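Local coordinates for protein glyceraldehyde-3-phosphate dehydrogenase (Sulfolobus solfataricus, PDB 1B7G) that catalyses the phosphorylating oxidation of glyceraldehyde 3-phosphate in glycolysis, using NADP in preference to NAD, at residues Ile21-Met26 and Asn329-Ile334; Asn124-Leu129 and Met319-Ser324; Glu158-Thr163 and Ile223-Lys228; Arg272-Glu277 and Gln300-Val305. The protein carries 1 engineered substitution. All blocks are in the same frame, centred on the assembly; numbering follows the deposited sequence.

Interactions 1 and 2 share helix 321-331, close to the C-terminus, which meets the loop after helix 11-21 and helix 121-128; their centres are about 16 Å apart and D25 touches M319 between them. Interaction 4 ties the loop before strand 278-288 to the start of helix 304-315, the helix preceding 321-331, and touches interaction 1 where I334 meets E277 and P276. Interaction 3 stands apart in the mixed sheet of the catalytic domain, its centre about 25 Å from that of interaction 4. Along the chain, interactions 3 and 4 close in turn within the span bracketed by 2, itself bracketed by 1. The last two helices thus return from the catalytic sheet to the N-terminal Rossmann-type domain.

Interaction 1. Residues Ile21-Met26 and Asn329-Ile334; sequences IKQPDM and NESLGI
K22 and Q23, in the loop joining helix 11-21 to strand 26-32 of the Rossmann-type domain, meet S331 and L332 where helix 321-331 ends in a Schellman motif, with G333 at positive phi. Q23 is bent at its second torsion (chi2 -40°), which brings its amide up to the helix end. There NE2 donates to S331 OG at 2.8 Å, through a bond bent to 143°. The hydroxyl oxygen lies 24° out of the amide plane. That oxygen also bonds to I327 O, its strongest partner, one turn back in the same helix. The amide is held at both ends, since NE2 has A19 O as a further acceptor and OE1 takes a bond from R313, so its rotation should be well fixed. L332 runs at about a right angle to Q23 and sets CD2 3.8 Å from NE2. K22 stays extended and slants past the leucine on its aliphatic part, CD to L332 CD2 being 4.0 Å, while K22 O rests against S331 CB. At the end of the lysine, one water accepts from K22 NZ at 2.9 Å and donates to S331 O at 2.9 Å.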
loop_
_atom_site.group_PDB
_atom_site.type_symbol
_atom_site.label_atom_id
_atom_site.label_comp_id
_atom_site.label_asym_id
_atom_site.label_seq_id
_atom_site.Cartn_x
_atom_site.Cartn_y
_atom_site.Cartn_z
ATOM N N ILE A 21 14.288 15.153 -3.027
ATOM C CA ILE A 21 13.705 16.136 -2.143
ATOM C C ILE A 21 14.186 15.933 -0.723
ATOM O O ILE A 21 14.521 16.926 -0.047
ATOM C CB ILE A 21 12.160 16.151 -2.186
ATOM C CG1 ILE A 21 11.710 16.514 -3.586
ATOM C CG2 ILE A 21 11.627 17.160 -1.165
ATOM C CD1 ILE A 21 10.225 16.505 -3.871
ATOM N N LYS A 22 14.361 14.702 -0.271
ATOM C CA LYS A 22 14.824 14.458 1.081
ATOM C C LYS A 22 16.323 14.613 1.270
ATOM O O LYS A 22 16.770 14.533 2.423
ATOM C CB LYS A 22 14.382 13.064 1.560
ATOM C CG LYS A 22 12.861 12.934 1.574
ATOM C CD LYS A 22 12.491 11.554 2.127
ATOM C CE LYS A 22 10.984 11.451 2.343
ATOM N NZ LYS A 22 10.661 10.158 3.000
ATOM N N GLN A 23 17.121 14.809 0.239
ATOM C CA GLN A 23 18.574 14.902 0.454
ATOM C C GLN A 23 18.931 16.339 0.880
ATOM O O GLN A 23 18.384 17.275 0.295
ATOM C CB GLN A 23 19.301 14.551 -0.829
ATOM C CG GLN A 23 19.196 13.088 -1.275
ATOM C CD GLN A 23 19.269 12.084 -0.169
ATOM O OE1 GLN A 23 20.317 11.843 0.443
ATOM N NE2 GLN A 23 18.110 11.484 0.177
ATOM N N PRO A 24 19.852 16.500 1.803
ATOM C CA PRO A 24 20.289 17.832 2.236
ATOM C C PRO A 24 21.117 18.557 1.198
ATOM O O PRO A 24 21.200 19.803 1.229
ATOM C CB PRO A 24 21.129 17.559 3.477
ATOM C CG PRO A 24 21.635 16.170 3.272
ATOM C CD PRO A 24 20.518 15.433 2.562
ATOM N N ASP A 25 21.771 17.842 0.289
ATOM C CA ASP A 25 22.684 18.457 -0.671
ATOM C C ASP A 25 22.200 18.446 -2.078
ATOM O O ASP A 25 22.946 18.640 -3.064
ATOM C CB ASP A 25 24.068 17.751 -0.589
ATOM C CG ASP A 25 23.949 16.246 -0.873
ATOM O OD1 ASP A 25 22.868 15.658 -0.687
ATOM O OD2 ASP A 25 24.959 15.644 -1.260
ATOM N N MET A 26 20.902 18.149 -2.269
ATOM C CA MET A 26 20.361 18.146 -3.610
ATOM C C MET A 26 19.066 18.951 -3.671
ATOM O O MET A 26 18.330 18.996 -2.687
ATOM C CB MET A 26 20.026 16.672 -3.994
ATOM C CG MET A 26 21.220 15.751 -3.970
ATOM S SD MET A 26 20.838 14.109 -4.702
ATOM C CE MET A 26 22.324 13.239 -4.295
ATOM N N ASN A 329 21.041 6.605 3.477
ATOM C CA ASN A 329 20.423 5.732 4.435
ATOM C C ASN A 329 19.592 6.420 5.501
ATOM O O ASN A 329 18.433 6.027 5.738
ATOM C CB ASN A 329 21.441 4.783 5.075
ATOM C CG ASN A 329 21.893 3.737 4.036
ATOM O OD1 ASN A 329 21.326 3.607 2.959
ATOM N ND2 ASN A 329 22.975 3.067 4.358
ATOM N N GLU A 330 20.181 7.422 6.160
ATOM C CA GLU A 330 19.472 8.097 7.236
ATOM C C GLU A 330 18.265 8.841 6.703
ATOM O O GLU A 330 17.191 8.792 7.263
ATOM C CB GLU A 330 20.424 9.100 7.951
ATOM C CG GLU A 330 19.860 9.603 9.266
ATOM C CD GLU A 330 18.834 10.694 9.234
ATOM O OE1 GLU A 330 18.750 11.486 8.260
ATOM O OE2 GLU A 330 18.059 10.795 10.227
ATOM N N SER A 331 18.463 9.611 5.616
ATOM C CA SER A 331 17.382 10.421 5.119
ATOM C C SER A 331 16.219 9.584 4.564
ATOM O O SER A 331 15.107 10.133 4.441
ATOM C CB SER A 331 17.855 11.377 4.025
ATOM O OG SER A 331 18.367 10.683 2.895
ATOM N N LEU A 332 16.509 8.380 4.039
ATOM C CA LEU A 332 15.394 7.653 3.375
ATOM C C LEU A 332 14.813 6.600 4.287
ATOM O O LEU A 332 13.987 5.789 3.833
ATOM C CB LEU A 332 15.906 7.017 2.083
ATOM C CG LEU A 332 16.382 8.006 1.003
ATOM C CD1 LEU A 332 16.750 7.236 -0.258
ATOM C CD2 LEU A 332 15.290 9.016 0.669
ATOM N N GLY A 333 15.337 6.542 5.499
ATOM C CA GLY A 333 14.902 5.603 6.512
ATOM C C GLY A 333 15.221 4.156 6.148
ATOM O O GLY A 333 14.392 3.279 6.402
ATOM N N ILE A 334 16.416 3.910 5.631
ATOM C CA ILE A 334 16.835 2.570 5.225
ATOM C C ILE A 334 17.152 1.753 6.467
ATOM O O ILE A 334 17.664 2.275 7.455
ATOM C CB ILE A 334 18.034 2.633 4.272
ATOM C CG1 ILE A 334 17.731 3.385 2.978
ATOM C CG2 ILE A 334 18.588 1.250 3.940
ATOM C CD1 ILE A 334 16.451 2.976 2.263
HETATM O O HOH W 1 12.504 8.919 4.822
#

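Interaction 2. Residues Asn124-Leu129 and Met319-Ser324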
loop_
_atom_site.group_PDB
_atom_site.type_symbol
_atom_site.label_atom_id
_atom_site.label_comp_id
_atom_site.label_asym_id
_atom_site.label_seq_id
_atom_site.Cartn_x
_atom_site.Cartn_y
_atom_site.Cartn_z
ATOM N N ASN A 124 30.821 -0.933 -5.806
ATOM C CA ASN A 124 31.848 -0.243 -6.578
ATOM C C ASN A 124 31.633 1.249 -6.721
ATOM O O ASN A 124 31.899 1.846 -7.779
ATOM C CB ASN A 124 31.940 -0.921 -7.974
ATOM C CG ASN A 124 30.710 -0.625 -8.805
ATOM O OD1 ASN A 124 29.649 -0.332 -8.230
ATOM N ND2 ASN A 124 30.852 -0.612 -10.124
ATOM N N TYR A 125 31.195 1.894 -5.653
ATOM C CA TYR A 125 31.049 3.363 -5.682
ATOM C C TYR A 125 32.397 4.021 -6.037
ATOM O O TYR A 125 32.457 4.833 -6.954
ATOM C CB TYR A 125 30.589 3.821 -4.312
ATOM C CG TYR A 125 30.430 5.308 -4.093
ATOM C CD1 TYR A 125 31.532 6.154 -3.834
ATOM C CD2 TYR A 125 29.181 5.868 -4.111
ATOM C CE1 TYR A 125 31.315 7.510 -3.623
ATOM C CE2 TYR A 125 28.955 7.203 -3.876
ATOM C CZ TYR A 125 30.050 8.036 -3.622
ATOM O OH TYR A 125 29.796 9.367 -3.393
ATOM N N ASN A 126 33.463 3.543 -5.389
ATOM C CA ASN A 126 34.796 4.097 -5.660
ATOM C C ASN A 126 35.158 3.994 -7.119
ATOM O O ASN A 126 35.728 4.944 -7.677
ATOM C CB ASN A 126 35.878 3.503 -4.773
ATOM C CG ASN A 126 35.731 3.830 -3.325
ATOM O OD1 ASN A 126 35.098 4.836 -2.987
ATOM N ND2 ASN A 126 36.209 2.978 -2.406
ATOM N N GLU A 127 34.810 2.874 -7.804
ATOM C CA GLU A 127 35.112 2.772 -9.213
ATOM C C GLU A 127 34.282 3.696 -10.061
ATOM O O GLU A 127 34.707 4.081 -11.166
ATOM C CB GLU A 127 34.934 1.318 -9.731
ATOM C CG GLU A 127 36.027 0.387 -9.288
ATOM C CD GLU A 127 35.944 -0.082 -7.856
ATOM O OE1 GLU A 127 35.042 0.260 -7.054
ATOM O OE2 GLU A 127 36.856 -0.857 -7.474
ATOM N N ALA A 128 33.098 4.097 -9.630
ATOM C CA ALA A 128 32.216 4.942 -10.402
ATOM C C ALA A 128 32.428 6.448 -10.122
ATOM O O ALA A 128 31.758 7.247 -10.789
ATOM C CB ALA A 128 30.738 4.618 -10.115
ATOM N N LEU A 129 33.273 6.786 -9.192
ATOM C CA LEU A 129 33.515 8.211 -8.846
ATOM C C LEU A 129 33.918 8.992 -10.075
ATOM O O LEU A 129 34.778 8.545 -10.846
ATOM C CB LEU A 129 34.602 8.306 -7.775
ATOM C CG LEU A 129 34.143 8.233 -6.321
ATOM C CD1 LEU A 129 35.325 8.103 -5.375
ATOM C CD2 LEU A 129 33.341 9.489 -5.947
ATOM N N MET A 319 31.325 13.248 -2.332
ATOM C CA MET A 319 31.791 12.767 -1.046
ATOM C C MET A 319 32.131 11.270 -1.107
ATOM O O MET A 319 32.005 10.659 -2.167
ATOM C CB MET A 319 30.720 12.973 0.032
ATOM C CG MET A 319 29.433 12.174 -0.276
ATOM S SD MET A 319 28.178 12.552 0.960
ATOM C CE MET A 319 27.636 14.161 0.431
ATOM N N SER A 320 32.582 10.718 -0.006
ATOM C CA SER A 320 33.065 9.341 -0.004
ATOM C C SER A 320 31.870 8.380 -0.143
ATOM O O SER A 320 30.765 8.834 0.102
ATOM C CB SER A 320 33.857 9.044 1.249
ATOM O OG SER A 320 33.049 8.852 2.401
ATOM N N ALA A 321 32.165 7.102 -0.396
ATOM C CA ALA A 321 31.159 6.061 -0.501
ATOM C C ALA A 321 30.387 5.970 0.806
ATOM O O ALA A 321 29.161 5.960 0.883
ATOM C CB ALA A 321 31.827 4.710 -0.794
ATOM N N GLU A 322 31.172 5.964 1.879
ATOM C CA GLU A 322 30.637 5.875 3.218
ATOM C C GLU A 322 29.810 7.090 3.613
ATOM O O GLU A 322 28.712 6.957 4.213
ATOM C CB GLU A 322 31.759 5.610 4.204
ATOM C CG GLU A 322 31.239 5.075 5.535
ATOM C CD GLU A 322 31.062 3.553 5.476
ATOM O OE1 GLU A 322 31.217 2.928 4.395
ATOM O OE2 GLU A 322 30.806 2.978 6.547
ATOM N N ASP A 323 30.314 8.291 3.353
ATOM C CA ASP A 323 29.532 9.499 3.644
ATOM C C ASP A 323 28.202 9.509 2.881
ATOM O O ASP A 323 27.165 9.896 3.440
ATOM C CB ASP A 323 30.325 10.758 3.253
ATOM C CG ASP A 323 31.403 11.063 4.290
ATOM O OD1 ASP A 323 31.344 10.545 5.422
ATOM O OD2 ASP A 323 32.335 11.808 3.972
ATOM N N SER A 324 28.234 9.249 1.586
ATOM C CA SER A 324 27.035 9.245 0.748
ATOM C C SER A 324 26.020 8.205 1.252
ATOM O O SER A 324 24.895 8.521 1.641
ATOM C CB SER A 324 27.335 8.916 -0.709
ATOM O OG SER A 324 26.193 9.032 -1.536
HETATM O O HOH W 2 34.888 6.674 -1.241
#
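Y125 OH donates to M319 O at 2.8 Å, coming from above the carbonyl plane, 47° out of it, and not along a lone pair. The carbonyl belongs to the residue before S320, the N-cap of helix 321-331, whose OG accepts from D323 N at 2.9 Å. With CG anti to the backbone N (chi1 177°), the Y125 ring is carried across from helix 121-128 to the start of helix 321-331 and lies against A321. A321 CA sits over one face, 3.5 Å from the ring centroid in a CH-pi contact, while A321 CB touches CD1 at 3.4 Å. Obliquely to the ring, S324 CB approaches OH at 3.7 Å; the S324 hydroxyl turns to D310 and R313. A phenylalanine in place of Y125 could still cover A321 but would probably leave M319 O without its tyrosine donor. Beside the ring a water accepts from A321 N at 2.9 Å; its very short approach to N126 OD1 is doubtful. R313 and A314 of helix 304-315 also pack on the tyrosine. The contact therefore joins two helices mainly through one buried aromatic side chain, apolar against the first helical turn and polar at its hydroxyl.

Interaction 3. Residues Glu158-Thr163 and Ile223-Lys228; sequences EKVRAT and INITLK. Unlike the reference sequence in segment 158-163: K159 (reference Asn).
R161, paired across the sheet with N224, carries a guanidinium group with K159 CD over one face, 3.5 Å above its plane and offset toward the rim. Nearly in that plane, NH1 donates to V160 O at 3.0 Å, and NH2 forms a salt bridge with D205. On the partner strand the N224 amide gives its ND2 to E291. Strands 158-163 and 223-227 run antiparallel, their axes at 172°. R161 and N224 form a hydrogen-bonded pair, R161 N to N224 O and N224 N to R161 O; K159 and T226 form the next, with T226 N to K159 O at 2.7 Å. The register slips at E158, where a classic beta bulge places two amides on T226 O: E158 N at 2.8 Å and K159 N at 3.1 Å. K159 replaces the asparagine of the reference sequence. At the bulge the E158 side chain bends at its second torsion (chi2 -69°), which lays its carboxylate beside K228. The two side chains slant across each other, OE2 lying 3.4 Å from K228 CD and 4.9 Å from NZ, so the opposite charges are near but not in contact. A162 CB meets I223 CG2 at 3.6 Å on the sheet face that V160 and I225 share. Helix 139-152 packs on this face through L144, T147 and I148, while strand 205-213 flanks strand 157-167 and strand 291-298 flanks strand 219-227.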
loop_
_atom_site.group_PDB
_atom_site.type_symbol
_atom_site.label_atom_id
_atom_site.label_comp_id
_atom_site.label_asym_id
_atom_site.label_seq_id
_atom_site.Cartn_x
_atom_site.Cartn_y
_atom_site.Cartn_z
ATOM N N GLU A 158 33.100 -17.420 -4.689
ATOM C CA GLU A 158 33.743 -18.024 -5.853
ATOM C C GLU A 158 32.748 -18.405 -6.923
ATOM O O GLU A 158 33.075 -18.420 -8.112
ATOM C CB GLU A 158 34.508 -19.266 -5.330
ATOM C CG GLU A 158 35.652 -18.857 -4.420
ATOM C CD GLU A 158 36.772 -18.157 -5.175
ATOM O OE1 GLU A 158 36.663 -17.983 -6.411
ATOM O OE2 GLU A 158 37.764 -17.775 -4.537
ATOM N N LYS A 159 31.507 -18.671 -6.494
ATOM C CA LYS A 159 30.483 -19.068 -7.447
ATOM C C LYS A 159 29.053 -18.803 -6.962
ATOM O O LYS A 159 28.724 -18.929 -5.816
ATOM C CB LYS A 159 30.623 -20.582 -7.753
ATOM C CG LYS A 159 29.830 -20.925 -9.012
ATOM C CD LYS A 159 29.638 -22.405 -9.203
ATOM C CE LYS A 159 30.942 -23.133 -9.454
ATOM N NZ LYS A 159 30.681 -24.524 -9.935
ATOM N N VAL A 160 28.201 -18.366 -7.912
ATOM C CA VAL A 160 26.803 -18.090 -7.607
ATOM C C VAL A 160 25.910 -18.797 -8.639
ATOM O O VAL A 160 26.106 -18.605 -9.840
ATOM C CB VAL A 160 26.455 -16.583 -7.664
ATOM C CG1 VAL A 160 24.934 -16.351 -7.457
ATOM C CG2 VAL A 160 27.199 -15.777 -6.616
ATOM N N ARG A 161 24.899 -19.480 -8.117
ATOM C CA ARG A 161 23.853 -20.041 -8.985
ATOM C C ARG A 161 22.535 -19.543 -8.364
ATOM O O ARG A 161 22.411 -19.606 -7.139
ATOM C CB ARG A 161 23.858 -21.564 -9.085
ATOM C CG ARG A 161 25.143 -22.145 -9.730
ATOM C CD ARG A 161 25.197 -21.774 -11.194
ATOM N NE ARG A 161 26.344 -22.354 -11.909
ATOM C CZ ARG A 161 27.490 -21.697 -12.107
ATOM N NH1 ARG A 161 27.586 -20.456 -11.617
ATOM N NH2 ARG A 161 28.516 -22.231 -12.771
ATOM N N ALA A 162 21.678 -18.923 -9.186
ATOM C CA ALA A 162 20.469 -18.368 -8.599
ATOM C C ALA A 162 19.276 -18.573 -9.560
ATOM O O ALA A 162 19.423 -18.546 -10.757
ATOM C CB ALA A 162 20.619 -16.855 -8.359
ATOM N N THR A 163 18.160 -18.738 -8.905
ATOM C CA THR A 163 16.869 -18.753 -9.574
ATOM C C THR A 163 16.025 -17.573 -9.063
ATOM O O THR A 163 15.883 -17.344 -7.881
ATOM C CB THR A 163 16.205 -20.103 -9.268
ATOM O OG1 THR A 163 16.688 -21.103 -10.158
ATOM C CG2 THR A 163 14.687 -19.995 -9.447
ATOM N N ILE A 223 19.058 -18.807 -3.827
ATOM C CA ILE A 223 20.453 -18.753 -4.267
ATOM C C ILE A 223 21.386 -19.734 -3.577
ATOM O O ILE A 223 21.129 -20.256 -2.533
ATOM C CB ILE A 223 21.097 -17.361 -4.095
ATOM C CG1 ILE A 223 21.209 -17.082 -2.595
ATOM C CG2 ILE A 223 20.337 -16.251 -4.800
ATOM C CD1 ILE A 223 22.279 -16.015 -2.342
ATOM N N ASN A 224 22.402 -20.040 -4.380
ATOM C CA ASN A 224 23.414 -20.999 -3.936
ATOM C C ASN A 224 24.783 -20.343 -4.201
ATOM O O ASN A 224 25.131 -20.122 -5.345
ATOM C CB ASN A 224 23.270 -22.299 -4.702
ATOM C CG ASN A 224 24.368 -23.300 -4.370
ATOM O OD1 ASN A 224 25.582 -23.076 -4.441
ATOM N ND2 ASN A 224 23.926 -24.491 -3.978
ATOM N N ILE A 225 25.483 -20.132 -3.087
ATOM C CA ILE A 225 26.796 -19.466 -3.196
ATOM C C ILE A 225 27.885 -20.473 -2.800
ATOM O O ILE A 225 27.731 -21.250 -1.863
ATOM C CB ILE A 225 26.854 -18.255 -2.241
ATOM C CG1 ILE A 225 25.858 -17.141 -2.614
ATOM C CG2 ILE A 225 28.267 -17.649 -2.194
ATOM C CD1 ILE A 225 25.671 -16.158 -1.459
ATOM N N THR A 226 28.992 -20.456 -3.581
ATOM C CA THR A 226 30.129 -21.292 -3.180
ATOM C C THR A 226 31.272 -20.346 -2.769
ATOM O O THR A 226 31.539 -19.414 -3.528
ATOM C CB THR A 226 30.640 -22.207 -4.306
ATOM O OG1 THR A 226 29.549 -22.970 -4.774
ATOM C CG2 THR A 226 31.767 -23.109 -3.789
ATOM N N LEU A 227 31.733 -20.478 -1.547
ATOM C CA LEU A 227 32.779 -19.615 -1.000
ATOM C C LEU A 227 34.172 -20.244 -1.117
ATOM O O LEU A 227 34.335 -21.454 -1.292
ATOM C CB LEU A 227 32.498 -19.360 0.492
ATOM C CG LEU A 227 31.087 -18.839 0.794
ATOM C CD1 LEU A 227 30.825 -18.787 2.280
ATOM C CD2 LEU A 227 30.888 -17.484 0.135
ATOM N N LYS A 228 35.197 -19.412 -0.971
ATOM C CA LYS A 228 36.573 -19.909 -1.132
ATOM C C LYS A 228 36.932 -20.827 0.011
ATOM O O LYS A 228 37.607 -21.845 -0.114
ATOM C CB LYS A 228 37.499 -18.695 -1.223
ATOM C CG LYS A 228 38.975 -18.981 -0.935
ATOM C CD LYS A 228 39.838 -18.175 -1.902
ATOM C CE LYS A 228 41.174 -17.793 -1.291
ATOM N NZ LYS A 228 42.107 -17.281 -2.335
#

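Interaction 4. Residues Arg272-Glu277 and Gln300-Val305; sequences RNDIPE and QESIVV
D274 leans on S302 along its whole side chain. Its CB lies 3.6 Å from S302 CB, and CG touches the same carbon, also at 3.6 Å. Of the carboxylate oxygens, OD2 comes within 3.8 Å of S302 CB and makes a salt bridge with R15 of helix 11-21; OD1 stands 4.1 Å from that CB and has a long, weak ion pair with R266 of the second subunit, to which R272 and E301 also form salt bridges, through D267 and R266. An alanine at D274 would probably leave R15 without its carboxylate mate and open a gap where CG and the carboxylate had lain against S302 CB. With chi1 at 69°, S302 OG sits between its own backbone N and carbonyl carbon, directed at the I275-P276 peptide: it is 3.3 Å from P276 N, which as a proline nitrogen has no hydrogen to offer. Its firm partner is H299 ND1. P276 packs its CB against S302 O at 3.6 Å, and P276 O lies 3.5 Å from I303 CA in a CH-O contact. Segment 300-305 also carries Q300, probably part of the NAD site, and I303 packs on C139, the probable nucleophile. The contact thus lies at the N-terminal start of helix 304-315, where I303 and V304 meet helix 139-152 and V305 meets helix 11-21, while I275 rests on helix 258-267 and segment 272-277 leads into strand 278-288.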
loop_
_atom_site.group_PDB
_atom_site.type_symbol
_atom_site.label_atom_id
_atom_site.label_comp_id
_atom_site.label_asym_id
_atom_site.label_seq_id
_atom_site.Cartn_x
_atom_site.Cartn_y
_atom_site.Cartn_z
ATOM N N ARG A 272 4.660 4.902 0.811
ATOM C CA ARG A 272 4.211 4.082 -0.304
ATOM C C ARG A 272 4.297 2.592 0.003
ATOM O O ARG A 272 4.186 1.757 -0.906
ATOM C CB ARG A 272 4.942 4.335 -1.626
ATOM C CG ARG A 272 5.041 5.747 -2.138
ATOM C CD ARG A 272 5.278 5.859 -3.619
ATOM N NE ARG A 272 5.044 7.178 -4.180
ATOM C CZ ARG A 272 5.823 8.247 -4.034
ATOM N NH1 ARG A 272 6.921 8.164 -3.303
ATOM N NH2 ARG A 272 5.528 9.401 -4.648
ATOM N N ASN A 273 4.414 2.149 1.233
ATOM C CA ASN A 273 4.628 0.787 1.624
ATOM C C ASN A 273 5.948 0.263 1.021
ATOM O O ASN A 273 6.083 -0.961 0.984
ATOM C CB ASN A 273 3.516 -0.206 1.234
ATOM C CG ASN A 273 2.155 0.351 1.003
ATOM O OD1 ASN A 273 1.502 0.059 -0.013
ATOM N ND2 ASN A 273 1.719 1.275 1.867
ATOM N N ASP A 274 6.928 1.099 0.707
ATOM C CA ASP A 274 8.188 0.678 0.125
ATOM C C ASP A 274 9.088 -0.074 1.084
ATOM O O ASP A 274 9.209 0.220 2.264
ATOM C CB ASP A 274 8.984 1.881 -0.461
ATOM C CG ASP A 274 8.314 2.395 -1.712
ATOM O OD1 ASP A 274 7.372 1.705 -2.210
ATOM O OD2 ASP A 274 8.693 3.461 -2.223
ATOM N N ILE A 275 9.740 -1.129 0.563
ATOM C CA ILE A 275 10.753 -1.844 1.344
ATOM C C ILE A 275 11.968 -1.973 0.418
ATOM O O ILE A 275 12.123 -2.960 -0.318
ATOM C CB ILE A 275 10.354 -3.211 1.842
ATOM C CG1 ILE A 275 9.109 -3.199 2.752
ATOM C CG2 ILE A 275 11.493 -3.961 2.546
ATOM C CD1 ILE A 275 8.613 -4.598 3.087
ATOM N N PRO A 276 12.862 -0.981 0.466
ATOM C CA PRO A 276 13.987 -0.934 -0.432
ATOM C C PRO A 276 15.104 -1.919 -0.107
ATOM O O PRO A 276 16.073 -2.034 -0.873
ATOM C CB PRO A 276 14.507 0.493 -0.340
ATOM C CG PRO A 276 13.584 1.240 0.573
ATOM C CD PRO A 276 12.722 0.259 1.292
ATOM N N GLU A 277 15.100 -2.513 1.061
ATOM C CA GLU A 277 16.101 -3.445 1.504
ATOM C C GLU A 277 15.902 -4.868 0.946
ATOM O O GLU A 277 14.748 -5.275 0.757
ATOM C CB GLU A 277 16.070 -3.554 3.031
ATOM C CG GLU A 277 16.302 -2.187 3.736
ATOM C CD GLU A 277 15.035 -1.381 3.935
ATOM O OE1 GLU A 277 13.937 -1.845 3.534
ATOM O OE2 GLU A 277 15.123 -0.254 4.496
ATOM N N GLN A 300 10.562 -4.559 -5.914
ATOM C CA GLN A 300 11.068 -3.986 -7.144
ATOM C C GLN A 300 10.700 -2.519 -7.325
ATOM O O GLN A 300 11.387 -1.846 -8.091
ATOM C CB GLN A 300 10.673 -4.711 -8.434
ATOM C CG GLN A 300 9.178 -4.653 -8.749
ATOM C CD GLN A 300 8.324 -5.360 -7.743
ATOM O OE1 GLN A 300 8.726 -6.304 -7.029
ATOM N NE2 GLN A 300 7.066 -4.932 -7.604
ATOM N N GLU A 301 9.632 -2.063 -6.675
ATOM C CA GLU A 301 9.318 -0.637 -6.893
ATOM C C GLU A 301 10.341 0.306 -6.246
ATOM O O GLU A 301 10.427 1.462 -6.676
ATOM C CB GLU A 301 7.927 -0.352 -6.326
ATOM C CG GLU A 301 6.822 -1.123 -7.109
ATOM C CD GLU A 301 5.481 -0.851 -6.377
ATOM O OE1 GLU A 301 5.334 -1.303 -5.226
ATOM O OE2 GLU A 301 4.645 -0.155 -6.949
ATOM N N SER A 302 11.038 -0.151 -5.236
ATOM C CA SER A 302 11.921 0.736 -4.481
ATOM C C SER A 302 13.367 0.354 -4.291
ATOM O O SER A 302 14.115 1.237 -3.806
ATOM C CB SER A 302 11.289 0.895 -3.090
ATOM O OG SER A 302 11.330 -0.258 -2.309
ATOM N N ILE A 303 13.802 -0.876 -4.485
ATOM C CA ILE A 303 15.175 -1.244 -4.195
ATOM C C ILE A 303 16.228 -0.354 -4.829
ATOM O O ILE A 303 17.192 -0.008 -4.119
ATOM C CB ILE A 303 15.469 -2.734 -4.513
ATOM C CG1 ILE A 303 16.941 -3.019 -4.161
ATOM C CG2 ILE A 303 15.119 -3.029 -5.983
ATOM C CD1 ILE A 303 17.253 -4.529 -4.043
ATOM N N VAL A 304 16.022 0.169 -6.034
ATOM C CA VAL A 304 17.053 0.981 -6.661
ATOM C C VAL A 304 17.010 2.459 -6.274
ATOM O O VAL A 304 17.910 3.204 -6.707
ATOM C CB VAL A 304 17.159 0.850 -8.178
ATOM C CG1 VAL A 304 17.491 -0.588 -8.582
ATOM C CG2 VAL A 304 15.949 1.343 -8.950
ATOM N N VAL A 305 16.021 2.906 -5.547
ATOM C CA VAL A 305 15.949 4.322 -5.150
ATOM C C VAL A 305 17.172 4.818 -4.426
ATOM O O VAL A 305 17.815 5.740 -4.970
ATOM C CB VAL A 305 14.623 4.566 -4.398
ATOM C CG1 VAL A 305 14.497 5.984 -3.851
ATOM C CG2 VAL A 305 13.502 4.304 -5.425
#